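Local coordinates for protein serine protease inhibitor (Schistosoma haematobium, PDB 3STO) that probably inhibits serine-type endopeptidases as a trematode serpin, at residues S324-S327 with G328-P331; V158-N161 with D162-Q166. All blocks are in the same frame, centred on the assembly; numbering follows the deposited sequence.

Interaction 1: S324-S327 with G328-P331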
# COMPACT_ATOMS: atom_id res chain seq x y z
N SER A 324 5.57 -14.42 -22.53
CA SER A 324 4.76 -14.82 -21.37
C SER A 324 4.56 -16.32 -21.26
O SER A 324 4.06 -16.94 -22.18
CB SER A 324 3.38 -14.17 -21.43
OG SER A 324 2.68 -14.39 -20.21
N ASP A 325 4.93 -16.88 -20.11
CA ASP A 325 4.70 -18.29 -19.81
C ASP A 325 3.73 -18.46 -18.61
O ASP A 325 4.17 -18.62 -17.46
CB ASP A 325 6.04 -19.04 -19.58
CG ASP A 325 5.88 -20.59 -19.59
OD1 ASP A 325 4.79 -21.11 -19.25
OD2 ASP A 325 6.86 -21.31 -19.93
N LEU A 326 2.43 -18.44 -18.90
CA LEU A 326 1.39 -18.73 -17.90
C LEU A 326 0.73 -20.09 -18.17
O LEU A 326 -0.49 -20.27 -18.10
CB LEU A 326 0.33 -17.62 -17.82
CG LEU A 326 0.57 -16.26 -17.09
CD1 LEU A 326 1.50 -16.40 -15.92
CD2 LEU A 326 1.04 -15.15 -18.01
N SER A 327 1.57 -21.07 -18.46
CA SER A 327 1.06 -22.37 -18.84
C SER A 327 0.45 -23.07 -17.63
O SER A 327 -0.32 -24.00 -17.78
CB SER A 327 2.17 -23.22 -19.47
OG SER A 327 3.20 -23.47 -18.54
N GLY A 328 0.78 -22.60 -16.43
CA GLY A 328 0.17 -23.10 -15.21
C GLY A 328 -1.27 -22.64 -15.05
O GLY A 328 -2.02 -23.20 -14.26
N ILE A 329 -1.66 -21.62 -15.81
CA ILE A 329 -3.02 -21.09 -15.75
C ILE A 329 -3.89 -21.56 -16.93
O ILE A 329 -5.08 -21.86 -16.75
CB ILE A 329 -3.01 -19.54 -15.79
CG1 ILE A 329 -2.30 -18.95 -14.56
CG2 ILE A 329 -4.43 -18.99 -15.92
CD1 ILE A 329 -2.11 -17.43 -14.64
N THR A 330 -3.29 -21.62 -18.11
CA THR A 330 -4.01 -21.97 -19.33
C THR A 330 -3.12 -22.70 -20.36
O THR A 330 -1.94 -22.35 -20.54
CB THR A 330 -4.61 -20.71 -19.99
OG1 THR A 330 -5.37 -21.06 -21.15
CG2 THR A 330 -3.51 -19.78 -20.40
N PRO A 331 -3.68 -23.71 -21.04
CA PRO A 331 -2.95 -24.30 -22.17
C PRO A 331 -2.97 -23.33 -23.34
O PRO A 331 -2.07 -23.35 -24.18
CB PRO A 331 -3.79 -25.53 -22.51
CG PRO A 331 -5.14 -25.22 -22.02
CD PRO A 331 -4.95 -24.39 -20.78
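Leu326 and Ile329 meet twice, once through the backbone and once through their side chains, and the backbone meeting shows how one carbonyl can close a turn. Leu326 O takes a hydrogen bond from Ile329 N at 2.9 Å. A second comes from Thr330 N, 3.1 Å from Leu326 O. The two donors arrive differently: the amide of Thr330 lies almost in line with the C=O bond (C=O...N 162°), whereas that of Ile329 stands above the carbonyl plane. The carbonyl oxygen of buried Leu326 is thus gripped by two successive amides, with Ser327 and Gly328 wrapped round it. A CA-H...O contact also spans the turn, Ser327 CA lying 3.4 Å from Thr330 O.

Alongside, the Leu326 and Ile329 chains run side by side in the same direction, with Leu326 CG 3.8 Å from Ile329 CD1. Before the turn, Asp325 reaches forward with OD1, which accepts from Ser327 OG at 2.9 Å. The same OD1 receives a weak bond from Ser327 N, so one carboxylate oxygen serves both groups of the serine. After it, with OG1 opposite the backbone nitrogen (chi1 -177°), the Thr330 hydroxyl is hydrogen-bonded across to Glu128 O in another loop and to Asn332 N just ahead in its own. Ile329 is tied by its backbone to Glu130.

The geometry is that of a type I beta turn over Ser327 and Gly328, to which the bond from Thr330 adds an alpha-turn. It falls in the Asp-Leu-Ser-Gly segment that serpins carry ahead of strand 5A, here between helix 307-312 and strand 339-348.

Interaction 2: V158-N161 with D162-Q166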
# COMPACT_ATOMS: atom_id res chain seq x y z
N VAL A 158 -18.05 -3.05 -15.90
CA VAL A 158 -19.01 -3.23 -14.81
C VAL A 158 -18.54 -4.27 -13.79
O VAL A 158 -18.32 -3.94 -12.62
CB VAL A 158 -20.43 -3.59 -15.34
CG1 VAL A 158 -21.33 -4.12 -14.22
CG2 VAL A 158 -21.06 -2.39 -16.02
N ASP A 159 -18.36 -5.51 -14.25
CA ASP A 159 -17.85 -6.59 -13.41
C ASP A 159 -16.70 -6.16 -12.50
O ASP A 159 -16.75 -6.36 -11.29
CB ASP A 159 -17.39 -7.77 -14.27
CG ASP A 159 -18.54 -8.70 -14.66
OD1 ASP A 159 -19.71 -8.25 -14.71
OD2 ASP A 159 -18.25 -9.90 -14.91
N ILE A 160 -15.68 -5.57 -13.10
CA ILE A 160 -14.52 -5.16 -12.33
C ILE A 160 -14.88 -4.08 -11.30
O ILE A 160 -14.58 -4.24 -10.11
CB ILE A 160 -13.40 -4.64 -13.24
CG1 ILE A 160 -12.77 -5.82 -13.99
CG2 ILE A 160 -12.36 -3.95 -12.41
CD1 ILE A 160 -11.83 -5.43 -15.10
N ASN A 161 -15.53 -3.01 -11.75
CA ASN A 161 -15.96 -1.92 -10.87
C ASN A 161 -16.76 -2.47 -9.71
O ASN A 161 -16.59 -2.03 -8.58
CB ASN A 161 -16.78 -0.86 -11.62
CG ASN A 161 -15.90 0.08 -12.46
OD1 ASN A 161 -14.68 0.18 -12.26
ND2 ASN A 161 -16.52 0.79 -13.39
N ASP A 162 -17.58 -3.47 -9.97
CA ASP A 162 -18.35 -4.09 -8.90
C ASP A 162 -17.48 -4.81 -7.90
O ASP A 162 -17.70 -4.72 -6.70
CB ASP A 162 -19.42 -5.04 -9.44
CG ASP A 162 -20.56 -4.29 -10.12
OD1 ASP A 162 -20.78 -3.10 -9.80
OD2 ASP A 162 -21.23 -4.89 -10.99
N TRP A 163 -16.49 -5.54 -8.41
CA TRP A 163 -15.61 -6.27 -7.53
C TRP A 163 -14.91 -5.28 -6.62
O TRP A 163 -14.83 -5.49 -5.41
CB TRP A 163 -14.57 -7.07 -8.31
CG TRP A 163 -13.66 -7.86 -7.39
CD1 TRP A 163 -13.95 -9.05 -6.79
CD2 TRP A 163 -12.34 -7.51 -6.95
NE1 TRP A 163 -12.89 -9.48 -6.03
CE2 TRP A 163 -11.89 -8.55 -6.10
CE3 TRP A 163 -11.50 -6.42 -7.20
CZ2 TRP A 163 -10.64 -8.52 -5.47
CZ3 TRP A 163 -10.24 -6.41 -6.59
CH2 TRP A 163 -9.83 -7.45 -5.73
N VAL A 164 -14.39 -4.21 -7.21
CA VAL A 164 -13.62 -3.24 -6.48
C VAL A 164 -14.50 -2.60 -5.42
O VAL A 164 -14.17 -2.62 -4.23
CB VAL A 164 -13.04 -2.17 -7.41
CG1 VAL A 164 -12.35 -1.09 -6.59
CG2 VAL A 164 -12.05 -2.81 -8.41
N ASP A 165 -15.62 -2.05 -5.85
CA ASP A 165 -16.66 -1.57 -4.94
C ASP A 165 -16.94 -2.52 -3.76
O ASP A 165 -17.06 -2.08 -2.62
CB ASP A 165 -17.94 -1.31 -5.72
CG ASP A 165 -18.99 -0.60 -4.90
OD1 ASP A 165 -19.77 -1.31 -4.21
OD2 ASP A 165 -19.04 0.65 -4.94
N GLN A 166 -17.01 -3.82 -4.01
CA GLN A 166 -17.25 -4.77 -2.93
C GLN A 166 -16.09 -4.87 -1.94
O GLN A 166 -16.30 -5.22 -0.78
CB GLN A 166 -17.57 -6.16 -3.49
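The flat carboxylate of Asp162 lies with one face over the preceding turn of helix. Val158 O sits almost directly above that face, 3.4 Å from Asp162 CG. On the same face, but displaced beyond one oxygen, is the valine methyl: Val158 CG1 comes within 3.3 Å of Asp162 OD2. The methyl gets there because it stands across CA-CB from the backbone nitrogen (chi1 166°), alongside the aspartate.

The second flat group, the indole of Trp163, keeps clear of the earlier turn; only the side-chain CB touches it, 3.4 Å from Ile160 O. The ring leads off to the sheet, meeting Phe122 edge-to-face and touching Val189 and Val191, while NE1 at the ring edge is hydrogen-bonded to Glu144 OE1. Ile160 and Val164 follow that direction, their CG2 methyls 4.2 Å apart as the two chains cross at a slant.

The backbone keeps the regular i to i+4 bonds of an alpha helix. Asp162 N binds Val158 O at 2.8 Å, and Val164 N binds Ile160 O at 2.9 Å.

The chemistry is therefore split. One side of the helix is apolar and joined to strands 112-124 and 186-197; the outer side is largely polar, with Asp162, Asp165 and Asn161 beside Val158, while Asp159 on a flank brings OD1 to 5.2 Å from Asp162 OD2. A carboxylate with a carbonyl oxygen over its face, near a like charge, would be expected to hold its proton slightly more readily, although exposure to solvent should soften the effect.

Within one serpin domain, helix 153-167, which carries interaction 2, comes first along the chain, and the turn of interaction 1 follows much later, in the loop after helix 307-312. Their centres are 25 Å apart and their nearest atoms about 15 Å, so they do not touch. What relates them is sheet A: interaction 2 lies on helix F, packed over a face of the sheet at strands 112-124 and 186-197, while interaction 1 sits in the loop leading into strand 339-348, the parallel partner of 186-197. In inhibitory serpins, the reactive loop inserts between these two partner strands, so both contacts adjoin a region that, by analogy, may rearrange during inhibition.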